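Local coordinates for protein tungsten-containing formylmethanofuran dehydrogenase 2 subunit C (Methanothermobacter wolfeii, PDB 5T5I) that probably serves as a structural subunit of the tungsten-containing formylmethanofuran dehydrogenase complex, which interconverts carbon dioxide and formylmethanofuran in methanogenesis, at residues Met102-Ala113 / Met121-Ala132; Asp143-Ile152 / Tyr165-Ile173. One frame throughout, in Å; residues are numbered along the deposited sequence.

Contacts 1 and 2 are successive steps of one right-handed parallel beta-solenoid, their centres about 13 Å apart, and contact 1 closes along the chain before contact 2 opens. Strand 125-128 of contact 1 lies beside strand 151-154, whose start closes the first segment of contact 2, so four adjacent strands run in parallel. The seam between them is close: Met121 O is 3.0 Å from Ser148 N, and Arg122 NE is 3.0 Å from Ser148 OG, both probable hydrogen bonds. A calcium ion sits at the far end of contact 2, bound by Asp143 O together with Ser139 and another protein chain; the side chain of Arg122 is about 11 Å from the bound calcium ion.

Contact 1: Met102-Ala113 / Met121-Ala132; sequences MKGGKITVEGNA and MRGGEIEILGDA
Met102 O takes two backbone donors from the next coil: Arg122 N at 2.9 Å, nearly in line with the carbonyl bond, and Gly123 N at 3.2 Å, tilted from the carbonyl plane. At the other end of the contact Asn112 OD1 accepts from Asp131 N at 2.8 Å with a nearly straight N-H (170°), so a side-chain amide extends the backbone ladder where the chain leaves the strand. Between these ends, strands 106-109 and 125-128 run side by side, their axes 6° from parallel, and Ile107 and Glu127 bond through both their N and O to the opposite strand. The face bearing Lys106 and Glu127 is polar. Lys106, extended to CE and then bent at its last torsion, brings NZ to 3.2 Å from Glu127 OE1 in a salt bridge and bonds weakly to Thr108 OG1; the other carboxylate oxygen bonds to His155. A water joins Gly105 O to Glu125 OE2. On the face of Ile107 and Ile126, Met102 holds CG between its backbone N and carbonyl carbon (chi1 70°), which brings SD to Ile126 CG1 at 3.5 Å, and a bend at chi3 turns CE over Glu125 O; the Met121 chain runs alongside. Further along, Ala113 CB meets Ile128 CD1 at 3.8 Å, continuing this apolar row inside the coil. The pair is held between equivalent strands: Lys106 and Thr108 bond to strand 87-90, whereas Ile128 packs on Val154 of strand 151-154.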
ATOM      1  N   MET C 102      24.367  28.326 -37.901  1.00 24.94           N
ATOM      2  CA  MET C 102      25.630  28.179 -38.642  1.00 26.00           C
ATOM      3  C   MET C 102      25.527  27.128 -39.758  1.00 29.30           C
ATOM      4  O   MET C 102      24.766  26.164 -39.646  1.00 27.86           O
ATOM      5  CB  MET C 102      26.838  27.934 -37.709  1.00 28.74           C
ATOM      6  CG  MET C 102      26.870  26.597 -37.022  1.00 32.24           C
ATOM      7  SD  MET C 102      28.310  26.476 -35.909  1.00 37.60           S
ATOM      8  CE  MET C 102      29.556  26.075 -37.028  1.00 33.94           C
ATOM      9  N   LYS C 103      26.225  27.401 -40.871  1.00 27.74           N
ATOM     10  CA  LYS C 103      26.232  26.580 -42.095  1.00 27.94           C
ATOM     11  C   LYS C 103      27.521  25.767 -42.292  1.00 33.31           C
ATOM     12  O   LYS C 103      27.483  24.751 -42.979  1.00 33.22           O
ATOM     13  CB  LYS C 103      25.978  27.471 -43.322  1.00 31.17           C
ATOM     14  CG  LYS C 103      24.555  28.011 -43.398  1.00 40.26           C
ATOM     15  CD  LYS C 103      24.472  29.413 -44.003  1.00 49.56           C
ATOM     16  CE  LYS C 103      24.745  30.483 -42.953  1.00 56.40           C
ATOM     17  NZ  LYS C 103      24.802  31.871 -43.514  1.00 44.55           N
ATOM     18  N   GLY C 104      28.623  26.199 -41.690  1.00 30.62           N
ATOM     19  CA  GLY C 104      29.907  25.511 -41.789  1.00 30.86           C
ATOM     20  C   GLY C 104      30.942  26.087 -40.841  1.00 32.99           C
ATOM     21  O   GLY C 104      30.660  27.043 -40.117  1.00 30.37           O
ATOM     22  N   GLY C 105      32.138  25.514 -40.859  1.00 30.98           N
ATOM     23  CA  GLY C 105      33.210  25.919 -39.959  1.00 30.78           C
ATOM     24  C   GLY C 105      33.075  25.229 -38.609  1.00 33.51           C
ATOM     25  O   GLY C 105      32.296  24.274 -38.467  1.00 31.15           O
ATOM     26  N   LYS C 106      33.823  25.712 -37.605  1.00 30.90           N
ATOM     27  CA  LYS C 106      33.827  25.100 -36.274  1.00 29.35           C
ATOM     28  C   LYS C 106      33.913  26.116 -35.138  1.00 31.92           C
ATOM     29  O   LYS C 106      34.696  27.061 -35.206  1.00 30.94           O
ATOM     30  CB  LYS C 106      34.996  24.091 -36.150  1.00 31.73           C
ATOM     31  CG  LYS C 106      34.980  23.317 -34.815  1.00 36.54           C
ATOM     32  CD  LYS C 106      35.968  22.159 -34.773  1.00 49.59           C
ATOM     33  CE  LYS C 106      35.712  21.250 -33.579  1.00 63.37           C
ATOM     34  NZ  LYS C 106      36.857  21.204 -32.640  1.00 69.35           N
ATOM     35  N   ILE C 107      33.140  25.878 -34.066  1.00 28.83           N
ATOM     36  CA  ILE C 107      33.181  26.679 -32.839  1.00 28.11           C
ATOM     37  C   ILE C 107      33.538  25.749 -31.678  1.00 31.11           C
ATOM     38  O   ILE C 107      32.870  24.729 -31.485  1.00 29.41           O
ATOM     39  CB  ILE C 107      31.855  27.422 -32.527  1.00 29.77           C
ATOM     40  CG1 ILE C 107      31.419  28.321 -33.700  1.00 30.34           C
ATOM     41  CG2 ILE C 107      31.994  28.243 -31.220  1.00 29.35           C
ATOM     42  CD1 ILE C 107      30.042  28.927 -33.546  1.00 31.31           C
ATOM     43  N   THR C 108      34.551  26.125 -30.880  1.00 28.15           N
ATOM     44  CA  THR C 108      34.925  25.398 -29.669  1.00 28.26           C
ATOM     45  C   THR C 108      34.718  26.355 -28.497  1.00 31.47           C
ATOM     46  O   THR C 108      35.256  27.449 -28.519  1.00 31.28           O
ATOM     47  CB  THR C 108      36.374  24.870 -29.723  1.00 34.50           C
ATOM     48  OG1 THR C 108      36.509  24.012 -30.851  1.00 35.91           O
ATOM     49  CG2 THR C 108      36.759  24.078 -28.472  1.00 34.95           C
ATOM     50  N   VAL C 109      33.914  25.957 -27.505  1.00 27.89           N
ATOM     51  CA  VAL C 109      33.690  26.724 -26.277  1.00 26.98           C
ATOM     52  C   VAL C 109      34.374  25.924 -25.175  1.00 30.91           C
ATOM     53  O   VAL C 109      33.963  24.795 -24.909  1.00 28.17           O
ATOM     54  CB  VAL C 109      32.185  26.930 -25.973  1.00 27.99           C
ATOM     55  CG1 VAL C 109      31.980  27.629 -24.618  1.00 26.05           C
ATOM     56  CG2 VAL C 109      31.500  27.709 -27.098  1.00 27.50           C
ATOM     57  N   GLU C 110      35.426  26.481 -24.555  1.00 30.71           N
ATOM     58  CA  GLU C 110      36.159  25.759 -23.503  1.00 31.57           C
ATOM     59  C   GLU C 110      35.401  25.677 -22.175  1.00 37.16           C
ATOM     60  O   GLU C 110      35.650  24.754 -21.398  1.00 37.67           O
ATOM     61  CB  GLU C 110      37.562  26.324 -23.299  1.00 33.86           C
ATOM     62  CG  GLU C 110      38.415  26.091 -24.525  1.00 38.33           C
ATOM     63  CD  GLU C 110      39.857  26.535 -24.447  1.00 53.49           C
ATOM     64  OE1 GLU C 110      40.505  26.505 -25.513  1.00 47.15           O
ATOM     65  OE2 GLU C 110      40.339  26.908 -23.352  1.00 42.06           O
ATOM     66  N   GLY C 111      34.498  26.627 -21.933  1.00 32.91           N
ATOM     67  CA  GLY C 111      33.670  26.655 -20.734  1.00 32.37           C
ATOM     68  C   GLY C 111      32.256  26.193 -21.010  1.00 33.94           C
ATOM     69  O   GLY C 111      32.040  25.284 -21.820  1.00 33.91           O
ATOM     70  N   ASN C 112      31.278  26.838 -20.360  1.00 31.04           N
ATOM     71  CA  ASN C 112      29.854  26.531 -20.524  1.00 29.70           C
ATOM     72  C   ASN C 112      29.196  27.410 -21.593  1.00 32.04           C
ATOM     73  O   ASN C 112      29.724  28.463 -21.952  1.00 30.29           O
ATOM     74  CB  ASN C 112      29.106  26.712 -19.200  1.00 31.73           C
ATOM     75  CG  ASN C 112      29.741  25.980 -18.047  1.00 40.67           C
ATOM     76  OD1 ASN C 112      30.077  24.796 -18.156  1.00 28.75           O
ATOM     77  ND2 ASN C 112      29.979  26.675 -16.939  1.00 32.18           N
ATOM     78  N   ALA C 113      28.027  26.966 -22.093  1.00 27.20           N
ATOM     79  CA  ALA C 113      27.217  27.706 -23.065  1.00 25.95           C
ATOM     80  C   ALA C 113      25.784  27.843 -22.550  1.00 29.62           C
ATOM     81  O   ALA C 113      25.272  26.944 -21.886  1.00 28.70           O
ATOM     82  CB  ALA C 113      27.204  26.992 -24.407  1.00 26.47           C
ATOM     83  N   MET C 121      20.758  24.901 -36.560  1.00 22.36           N
ATOM     84  CA  MET C 121      22.030  24.595 -37.231  1.00 22.29           C
ATOM     85  C   MET C 121      21.784  23.899 -38.579  1.00 26.07           C
ATOM     86  O   MET C 121      20.872  23.075 -38.689  1.00 24.23           O
ATOM     87  CB  MET C 121      22.893  23.711 -36.320  1.00 23.98           C
ATOM     88  CG  MET C 121      24.319  23.509 -36.779  1.00 27.06           C
ATOM     89  SD  MET C 121      25.185  22.495 -35.547  1.00 30.55           S
ATOM     90  CE  MET C 121      26.880  22.726 -36.061  1.00 28.56           C
ATOM     91  N   ARG C 122      22.571  24.271 -39.597  1.00 24.37           N
ATOM     92  CA  ARG C 122      22.490  23.686 -40.944  1.00 25.02           C
ATOM     93  C   ARG C 122      23.729  22.827 -41.273  1.00 27.84           C
ATOM     94  O   ARG C 122      23.610  21.883 -42.050  1.00 27.24           O
ATOM     95  CB  ARG C 122      22.310  24.777 -42.022  1.00 27.64           C
ATOM     96  CG  ARG C 122      21.487  26.017 -41.624  1.00 38.03           C
ATOM     97  CD  ARG C 122      20.098  26.049 -42.194  1.00 53.05           C
ATOM     98  NE  ARG C 122      19.236  25.057 -41.549  1.00 63.76           N
ATOM     99  CZ  ARG C 122      18.084  25.293 -40.912  1.00 69.98           C
ATOM    100  NH1 ARG C 122      17.598  26.529 -40.825  1.00 55.97           N
ATOM    101  NH2 ARG C 122      17.407  24.295 -40.362  1.00 48.94           N
ATOM    102  N   GLY C 123      24.893  23.192 -40.738  1.00 24.56           N
ATOM    103  CA  GLY C 123      26.145  22.477 -40.989  1.00 25.00           C
ATOM    104  C   GLY C 123      27.293  22.937 -40.113  1.00 30.33           C
ATOM    105  O   GLY C 123      27.153  23.904 -39.355  1.00 29.08           O
ATOM    106  N   GLY C 124      28.421  22.242 -40.222  1.00 27.47           N
ATOM    107  CA  GLY C 124      29.604  22.538 -39.424  1.00 27.69           C
ATOM    108  C   GLY C 124      29.598  21.806 -38.095  1.00 30.59           C
ATOM    109  O   GLY C 124      28.928  20.775 -37.944  1.00 28.82           O
ATOM    110  N   GLU C 125      30.373  22.320 -37.131  1.00 28.55           N
ATOM    111  CA  GLU C 125      30.552  21.675 -35.832  1.00 27.44           C
ATOM    112  C   GLU C 125      30.591  22.665 -34.701  1.00 29.12           C
ATOM    113  O   GLU C 125      31.201  23.719 -34.827  1.00 29.61           O
ATOM    114  CB  GLU C 125      31.891  20.904 -35.779  1.00 29.85           C
ATOM    115  CG  GLU C 125      32.066  19.765 -36.766  1.00 42.09           C
ATOM    116  CD  GLU C 125      33.520  19.342 -36.896  1.00 65.67           C
ATOM    117  OE1 GLU C 125      34.019  18.597 -36.023  1.00 52.31           O
ATOM    118  OE2 GLU C 125      34.186  19.831 -37.835  1.00 66.60           O
ATOM    119  N   ILE C 126      30.002  22.285 -33.566  1.00 25.51           N
ATOM    120  CA  ILE C 126      30.038  23.022 -32.302  1.00 25.44           C
ATOM    121  C   ILE C 126      30.531  22.024 -31.268  1.00 29.55           C
ATOM    122  O   ILE C 126      30.000  20.913 -31.193  1.00 29.12           O
ATOM    123  CB  ILE C 126      28.662  23.601 -31.886  1.00 28.13           C
ATOM    124  CG1 ILE C 126      28.192  24.654 -32.917  1.00 28.56           C
ATOM    125  CG2 ILE C 126      28.730  24.224 -30.461  1.00 29.10           C
ATOM    126  CD1 ILE C 126      26.759  25.116 -32.748  1.00 30.13           C
ATOM    127  N   GLU C 127      31.523  22.411 -30.466  1.00 27.69           N
ATOM    128  CA  GLU C 127      32.057  21.560 -29.403  1.00 27.20           C
ATOM    129  C   GLU C 127      32.098  22.382 -28.116  1.00 30.24           C
ATOM    130  O   GLU C 127      32.744  23.423 -28.090  1.00 29.53           O
ATOM    131  CB  GLU C 127      33.453  21.026 -29.766  1.00 29.27           C
ATOM    132  CG  GLU C 127      33.942  19.981 -28.785  1.00 36.88           C
ATOM    133  CD  GLU C 127      35.070  19.104 -29.292  1.00 58.36           C
ATOM    134  OE1 GLU C 127      35.873  19.573 -30.131  1.00 45.37           O
ATOM    135  OE2 GLU C 127      35.151  17.940 -28.842  1.00 54.25           O
ATOM    136  N   ILE C 128      31.350  21.960 -27.079  1.00 26.97           N
ATOM    137  CA  ILE C 128      31.275  22.659 -25.787  1.00 26.45           C
ATOM    138  C   ILE C 128      31.939  21.747 -24.765  1.00 29.76           C
ATOM    139  O   ILE C 128      31.451  20.641 -24.545  1.00 27.95           O
ATOM    140  CB  ILE C 128      29.802  23.003 -25.436  1.00 28.31           C
ATOM    141  CG1 ILE C 128      29.218  24.001 -26.478  1.00 28.93           C
ATOM    142  CG2 ILE C 128      29.675  23.589 -24.020  1.00 27.03           C
ATOM    143  CD1 ILE C 128      27.718  23.962 -26.627  1.00 30.04           C
ATOM    144  N   LEU C 129      33.071  22.174 -24.186  1.00 26.91           N
ATOM    145  CA  LEU C 129      33.807  21.332 -23.231  1.00 27.31           C
ATOM    146  C   LEU C 129      33.172  21.317 -21.825  1.00 29.91           C
ATOM    147  O   LEU C 129      33.394  20.356 -21.078  1.00 29.09           O
ATOM    148  CB  LEU C 129      35.303  21.688 -23.168  1.00 28.49           C
ATOM    149  CG  LEU C 129      36.058  21.775 -24.506  1.00 34.05           C
ATOM    150  CD1 LEU C 129      37.539  22.037 -24.280  1.00 35.50           C
ATOM    151  CD2 LEU C 129      35.901  20.501 -25.330  1.00 36.77           C
ATOM    152  N   GLY C 130      32.378  22.336 -21.499  1.00 27.29           N
ATOM    153  CA  GLY C 130      31.634  22.410 -20.246  1.00 27.79           C
ATOM    154  C   GLY C 130      30.205  21.922 -20.416  1.00 31.01           C
ATOM    155  O   GLY C 130      29.938  21.006 -21.209  1.00 30.45           O
ATOM    156  N   ASP C 131      29.276  22.543 -19.681  1.00 27.41           N
ATOM    157  CA  ASP C 131      27.847  22.226 -19.731  1.00 27.09           C
ATOM    158  C   ASP C 131      27.115  23.137 -20.740  1.00 28.96           C
ATOM    159  O   ASP C 131      27.615  24.210 -21.072  1.00 28.88           O
ATOM    160  CB  ASP C 131      27.193  22.440 -18.344  1.00 28.06           C
ATOM    161  CG  ASP C 131      27.778  21.621 -17.218  1.00 33.13           C
ATOM    162  OD1 ASP C 131      28.172  20.455 -17.469  1.00 32.36           O
ATOM    163  OD2 ASP C 131      27.787  22.116 -16.076  1.00 37.53           O
ATOM    164  N   ALA C 132      25.913  22.736 -21.178  1.00 25.62           N
ATOM    165  CA  ALA C 132      25.064  23.552 -22.062  1.00 24.34           C
ATOM    166  C   ALA C 132      23.701  23.734 -21.381  1.00 28.10           C
ATOM    167  O   ALA C 132      23.384  23.013 -20.436  1.00 27.54           O
ATOM    168  CB  ALA C 132      24.902  22.902 -23.435  1.00 24.69           C
TER
HETATM  169  O   HOH W   1      33.476  21.894 -39.483  1.00 45.29           O

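Contact 2: Asp143-Ile152 / Tyr165-Ile173; sequences DWRGMSGGTI and YMNGGKIII. With CA (calcium ion), chain B.
The ring of Tyr165, stacked with His184, has Asp143 O over one face, offset toward the rim, while Trp144 O approaches CD1 obliquely at 3.5 Å. Over one face of the Trp144 ring lie Asp143 OD1 and Arg145 NE, both toward the rim; the Arg145 guanidinium in turn has Trp144 CZ2 over its centre and Asp143 OD1 at its edge. That oxygen accepts from Arg145 NE at 3.0 Å, through its syn lone pair and in the guanidinium plane, and from Arg145 N above the carboxylate plane, closing an Asx turn. These two bonds fix the rotation of the carboxylate, and Arg145 NH1 reaches an acidic side chain of another protein chain. Asp143 O binds the calcium ion at 2.6 Å, a site completed by Ser139 OG and an acidic side chain of another protein chain. One water lies between Trp144 O and Tyr165 O, another joins Gly146 O to Asn167 ND2. Nearer the strands, Asn167 N meets Met147 O at 2.7 Å. Met147 runs out fully extended (chi1 171°), carrying SD to Ile171 CD1 and CE to the methyl of Met166. Past the paired glycines, Ile152 bonds to Lys170 O and Ile172 N, and Thr151 CG2 lies alongside Lys170 CE. The stacking of glycine on glycine, Met147 on Met166 and Ile152 on Ile171 is characteristic of a beta-solenoid, here with a calcium site at a loop facing other chains.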
ATOM      1  N   ASP C 143       7.956  27.407 -35.169  1.00 21.01           N
ATOM      2  CA  ASP C 143       8.371  26.720 -36.384  1.00 21.30           C
ATOM      3  C   ASP C 143       8.406  25.215 -36.148  1.00 26.46           C
ATOM      4  O   ASP C 143       8.846  24.751 -35.102  1.00 28.18           O
ATOM      5  CB  ASP C 143       9.732  27.245 -36.871  1.00 23.22           C
ATOM      6  CG  ASP C 143       9.961  27.132 -38.372  1.00 27.83           C
ATOM      7  OD1 ASP C 143       9.330  26.248 -39.012  1.00 26.61           O
ATOM      8  OD2 ASP C 143      10.740  27.931 -38.906  1.00 32.84           O
ATOM      9  N   TRP C 144       7.967  24.462 -37.153  1.00 23.74           N
ATOM     10  CA  TRP C 144       7.921  22.994 -37.134  1.00 22.49           C
ATOM     11  C   TRP C 144       9.189  22.401 -37.807  1.00 24.90           C
ATOM     12  O   TRP C 144       9.318  21.191 -37.852  1.00 23.62           O
ATOM     13  CB  TRP C 144       6.626  22.472 -37.811  1.00 20.85           C
ATOM     14  CG  TRP C 144       6.439  22.868 -39.248  1.00 22.26           C
ATOM     15  CD1 TRP C 144       6.677  22.092 -40.343  1.00 25.42           C
ATOM     16  CD2 TRP C 144       5.869  24.092 -39.741  1.00 23.09           C
ATOM     17  NE1 TRP C 144       6.347  22.776 -41.492  1.00 25.57           N
ATOM     18  CE2 TRP C 144       5.836  24.002 -41.152  1.00 27.04           C
ATOM     19  CE3 TRP C 144       5.425  25.281 -39.131  1.00 25.00           C
ATOM     20  CZ2 TRP C 144       5.386  25.050 -41.960  1.00 26.44           C
ATOM     21  CZ3 TRP C 144       4.983  26.318 -39.931  1.00 26.83           C
ATOM     22  CH2 TRP C 144       4.919  26.183 -41.326  1.00 28.03           C
ATOM     23  N   ARG C 145      10.076  23.263 -38.359  1.00 22.88           N
ATOM     24  CA  ARG C 145      11.314  22.904 -39.061  1.00 23.12           C
ATOM     25  C   ARG C 145      12.503  23.404 -38.207  1.00 27.30           C
ATOM     26  O   ARG C 145      12.677  24.609 -38.046  1.00 27.70           O
ATOM     27  CB  ARG C 145      11.335  23.578 -40.449  1.00 22.07           C
ATOM     28  CG  ARG C 145      10.179  23.139 -41.362  1.00 26.49           C
ATOM     29  CD  ARG C 145       9.777  24.140 -42.421  1.00 29.88           C
ATOM     30  NE  ARG C 145       9.203  25.365 -41.851  1.00 29.94           N
ATOM     31  CZ  ARG C 145       8.620  26.336 -42.548  1.00 38.74           C
ATOM     32  NH1 ARG C 145       8.509  26.246 -43.868  1.00 28.33           N
ATOM     33  NH2 ARG C 145       8.131  27.400 -41.929  1.00 26.77           N
ATOM     34  N   GLY C 146      13.259  22.480 -37.634  1.00 24.37           N
ATOM     35  CA  GLY C 146      14.397  22.802 -36.774  1.00 23.47           C
ATOM     36  C   GLY C 146      15.750  22.586 -37.425  1.00 26.03           C
ATOM     37  O   GLY C 146      15.925  22.831 -38.626  1.00 24.65           O
ATOM     38  N   MET C 147      16.724  22.149 -36.607  1.00 22.03           N
ATOM     39  CA  MET C 147      18.104  21.822 -37.025  1.00 20.81           C
ATOM     40  C   MET C 147      18.049  20.805 -38.186  1.00 25.81           C
ATOM     41  O   MET C 147      17.288  19.847 -38.099  1.00 24.90           O
ATOM     42  CB  MET C 147      18.846  21.233 -35.819  1.00 23.10           C
ATOM     43  CG  MET C 147      20.194  20.646 -36.121  1.00 26.29           C
ATOM     44  SD  MET C 147      21.027  20.224 -34.584  1.00 28.69           S
ATOM     45  CE  MET C 147      22.495  19.468 -35.220  1.00 25.79           C
ATOM     46  N   SER C 148      18.778  21.051 -39.283  1.00 24.27           N
ATOM     47  CA  SER C 148      18.770  20.161 -40.463  1.00 24.06           C
ATOM     48  C   SER C 148      20.136  19.491 -40.774  1.00 28.27           C
ATOM     49  O   SER C 148      20.208  18.623 -41.645  1.00 28.14           O
ATOM     50  CB  SER C 148      18.280  20.925 -41.691  1.00 25.14           C
ATOM     51  OG  SER C 148      19.037  22.105 -41.907  1.00 28.05           O
ATOM     52  N   GLY C 149      21.192  19.906 -40.093  1.00 24.71           N
ATOM     53  CA  GLY C 149      22.521  19.333 -40.283  1.00 24.90           C
ATOM     54  C   GLY C 149      23.526  19.929 -39.317  1.00 27.63           C
ATOM     55  O   GLY C 149      23.213  20.883 -38.604  1.00 25.20           O
ATOM     56  N   GLY C 150      24.722  19.362 -39.319  1.00 25.23           N
ATOM     57  CA  GLY C 150      25.810  19.731 -38.418  1.00 25.00           C
ATOM     58  C   GLY C 150      25.911  18.775 -37.250  1.00 28.21           C
ATOM     59  O   GLY C 150      25.044  17.903 -37.076  1.00 25.87           O
ATOM     60  N   THR C 151      27.004  18.893 -36.473  1.00 25.99           N
ATOM     61  CA  THR C 151      27.243  18.075 -35.280  1.00 26.13           C
ATOM     62  C   THR C 151      27.458  18.986 -34.070  1.00 29.21           C
ATOM     63  O   THR C 151      28.237  19.936 -34.144  1.00 29.41           O
ATOM     64  CB  THR C 151      28.454  17.148 -35.452  1.00 30.46           C
ATOM     65  OG1 THR C 151      28.273  16.361 -36.628  1.00 32.14           O
ATOM     66  CG2 THR C 151      28.646  16.209 -34.260  1.00 27.98           C
ATOM     67  N   ILE C 152      26.792  18.684 -32.959  1.00 24.26           N
ATOM     68  CA  ILE C 152      26.977  19.404 -31.698  1.00 23.34           C
ATOM     69  C   ILE C 152      27.430  18.372 -30.681  1.00 27.57           C
ATOM     70  O   ILE C 152      26.749  17.363 -30.508  1.00 27.16           O
ATOM     71  CB  ILE C 152      25.688  20.132 -31.213  1.00 24.86           C
ATOM     72  CG1 ILE C 152      25.127  21.057 -32.313  1.00 24.59           C
ATOM     73  CG2 ILE C 152      25.989  20.926 -29.907  1.00 24.10           C
ATOM     74  CD1 ILE C 152      23.725  21.532 -32.072  1.00 26.33           C
ATOM     75  N   TYR C 165      12.288  19.478 -32.205  1.00 20.47           N
ATOM     76  CA  TYR C 165      11.903  19.534 -33.635  1.00 20.77           C
ATOM     77  C   TYR C 165      13.108  19.264 -34.598  1.00 24.00           C
ATOM     78  O   TYR C 165      13.127  19.753 -35.726  1.00 24.67           O
ATOM     79  CB  TYR C 165      11.180  20.859 -34.000  1.00 21.89           C
ATOM     80  CG  TYR C 165       9.707  20.900 -33.650  1.00 22.93           C
ATOM     81  CD1 TYR C 165       8.760  20.299 -34.467  1.00 24.29           C
ATOM     82  CD2 TYR C 165       9.258  21.583 -32.530  1.00 23.25           C
ATOM     83  CE1 TYR C 165       7.398  20.352 -34.162  1.00 22.29           C
ATOM     84  CE2 TYR C 165       7.905  21.651 -32.215  1.00 23.97           C
ATOM     85  CZ  TYR C 165       6.976  21.023 -33.026  1.00 28.76           C
ATOM     86  OH  TYR C 165       5.650  21.094 -32.692  1.00 28.36           O
ATOM     87  N   MET C 166      14.076  18.437 -34.175  1.00 20.67           N
ATOM     88  CA  MET C 166      15.261  18.123 -34.985  1.00 19.97           C
ATOM     89  C   MET C 166      14.852  17.492 -36.313  1.00 23.85           C
ATOM     90  O   MET C 166      13.960  16.652 -36.335  1.00 23.83           O
ATOM     91  CB  MET C 166      16.194  17.169 -34.212  1.00 22.53           C
ATOM     92  CG  MET C 166      17.615  17.200 -34.650  1.00 26.09           C
ATOM     93  SD  MET C 166      18.540  15.987 -33.677  1.00 29.25           S
ATOM     94  CE  MET C 166      20.118  16.113 -34.402  1.00 27.56           C
ATOM     95  N   ASN C 167      15.490  17.914 -37.403  1.00 22.25           N
ATOM     96  CA  ASN C 167      15.222  17.441 -38.763  1.00 23.71           C
ATOM     97  C   ASN C 167      16.509  17.024 -39.529  1.00 29.72           C
ATOM     98  O   ASN C 167      16.585  17.193 -40.745  1.00 31.59           O
ATOM     99  CB  ASN C 167      14.518  18.568 -39.520  1.00 26.11           C
ATOM    100  CG  ASN C 167      13.703  18.116 -40.687  1.00 46.68           C
ATOM    101  OD1 ASN C 167      13.366  16.930 -40.838  1.00 38.02           O
ATOM    102  ND2 ASN C 167      13.376  19.070 -41.544  1.00 42.60           N
ATOM    103  N   GLY C 168      17.495  16.508 -38.814  1.00 26.86           N
ATOM    104  CA  GLY C 168      18.792  16.116 -39.369  1.00 26.86           C
ATOM    105  C   GLY C 168      19.937  16.522 -38.460  1.00 30.00           C
ATOM    106  O   GLY C 168      19.744  17.269 -37.501  1.00 29.58           O
ATOM    107  N   GLY C 169      21.127  16.053 -38.782  1.00 25.47           N
ATOM    108  CA  GLY C 169      22.319  16.339 -38.002  1.00 24.91           C
ATOM    109  C   GLY C 169      22.491  15.386 -36.838  1.00 27.79           C
ATOM    110  O   GLY C 169      21.819  14.349 -36.750  1.00 27.11           O
ATOM    111  N   LYS C 170      23.377  15.748 -35.923  1.00 23.52           N
ATOM    112  CA  LYS C 170      23.730  14.878 -34.802  1.00 22.14           C
ATOM    113  C   LYS C 170      24.046  15.665 -33.535  1.00 26.37           C
ATOM    114  O   LYS C 170      24.775  16.654 -33.593  1.00 25.49           O
ATOM    115  CB  LYS C 170      24.953  14.050 -35.208  1.00 23.01           C
ATOM    116  CG  LYS C 170      25.390  13.014 -34.196  1.00 29.61           C
ATOM    117  CD  LYS C 170      26.282  11.945 -34.817  1.00 37.70           C
ATOM    118  CE  LYS C 170      27.614  12.461 -35.320  1.00 43.29           C
ATOM    119  NZ  LYS C 170      28.406  11.401 -35.999  1.00 55.71           N
ATOM    120  N   ILE C 171      23.535  15.196 -32.389  1.00 22.99           N
ATOM    121  CA  ILE C 171      23.809  15.804 -31.084  1.00 22.25           C
ATOM    122  C   ILE C 171      24.354  14.715 -30.159  1.00 26.67           C
ATOM    123  O   ILE C 171      23.709  13.678 -29.979  1.00 26.15           O
ATOM    124  CB  ILE C 171      22.568  16.486 -30.467  1.00 24.35           C
ATOM    125  CG1 ILE C 171      22.062  17.640 -31.360  1.00 23.89           C
ATOM    126  CG2 ILE C 171      22.884  17.000 -29.032  1.00 23.86           C
ATOM    127  CD1 ILE C 171      20.663  18.179 -30.986  1.00 25.22           C
ATOM    128  N   ILE C 172      25.511  14.967 -29.540  1.00 23.31           N
ATOM    129  CA  ILE C 172      26.115  14.044 -28.581  1.00 23.40           C
ATOM    130  C   ILE C 172      26.260  14.768 -27.235  1.00 27.37           C
ATOM    131  O   ILE C 172      26.912  15.810 -27.177  1.00 26.95           O
ATOM    132  CB  ILE C 172      27.479  13.495 -29.083  1.00 26.67           C
ATOM    133  CG1 ILE C 172      27.303  12.698 -30.400  1.00 28.63           C
ATOM    134  CG2 ILE C 172      28.143  12.619 -28.003  1.00 27.01           C
ATOM    135  CD1 ILE C 172      28.590  12.377 -31.126  1.00 39.02           C
ATOM    136  N   ILE C 173      25.646  14.236 -26.170  1.00 23.78           N
ATOM    137  CA  ILE C 173      25.801  14.762 -24.803  1.00 23.38           C
ATOM    138  C   ILE C 173      26.605  13.703 -24.061  1.00 26.93           C
ATOM    139  O   ILE C 173      26.119  12.579 -23.889  1.00 26.41           O
ATOM    140  CB  ILE C 173      24.442  15.036 -24.082  1.00 24.83           C
ATOM    141  CG1 ILE C 173      23.464  15.838 -24.956  1.00 24.60           C
ATOM    142  CG2 ILE C 173      24.663  15.733 -22.718  1.00 24.27           C
ATOM    143  CD1 ILE C 173      23.935  17.197 -25.457  1.00 22.11           C
TER
HETATM  144 CA    CA B 508       9.166  25.169 -32.523  1.00 25.92          CA
HETATM  145  O   HOH W   2      11.615  19.546 -37.976  1.00 26.99           O
HETATM  146  O   HOH W   3      14.611  21.913 -41.095  1.00 30.65           O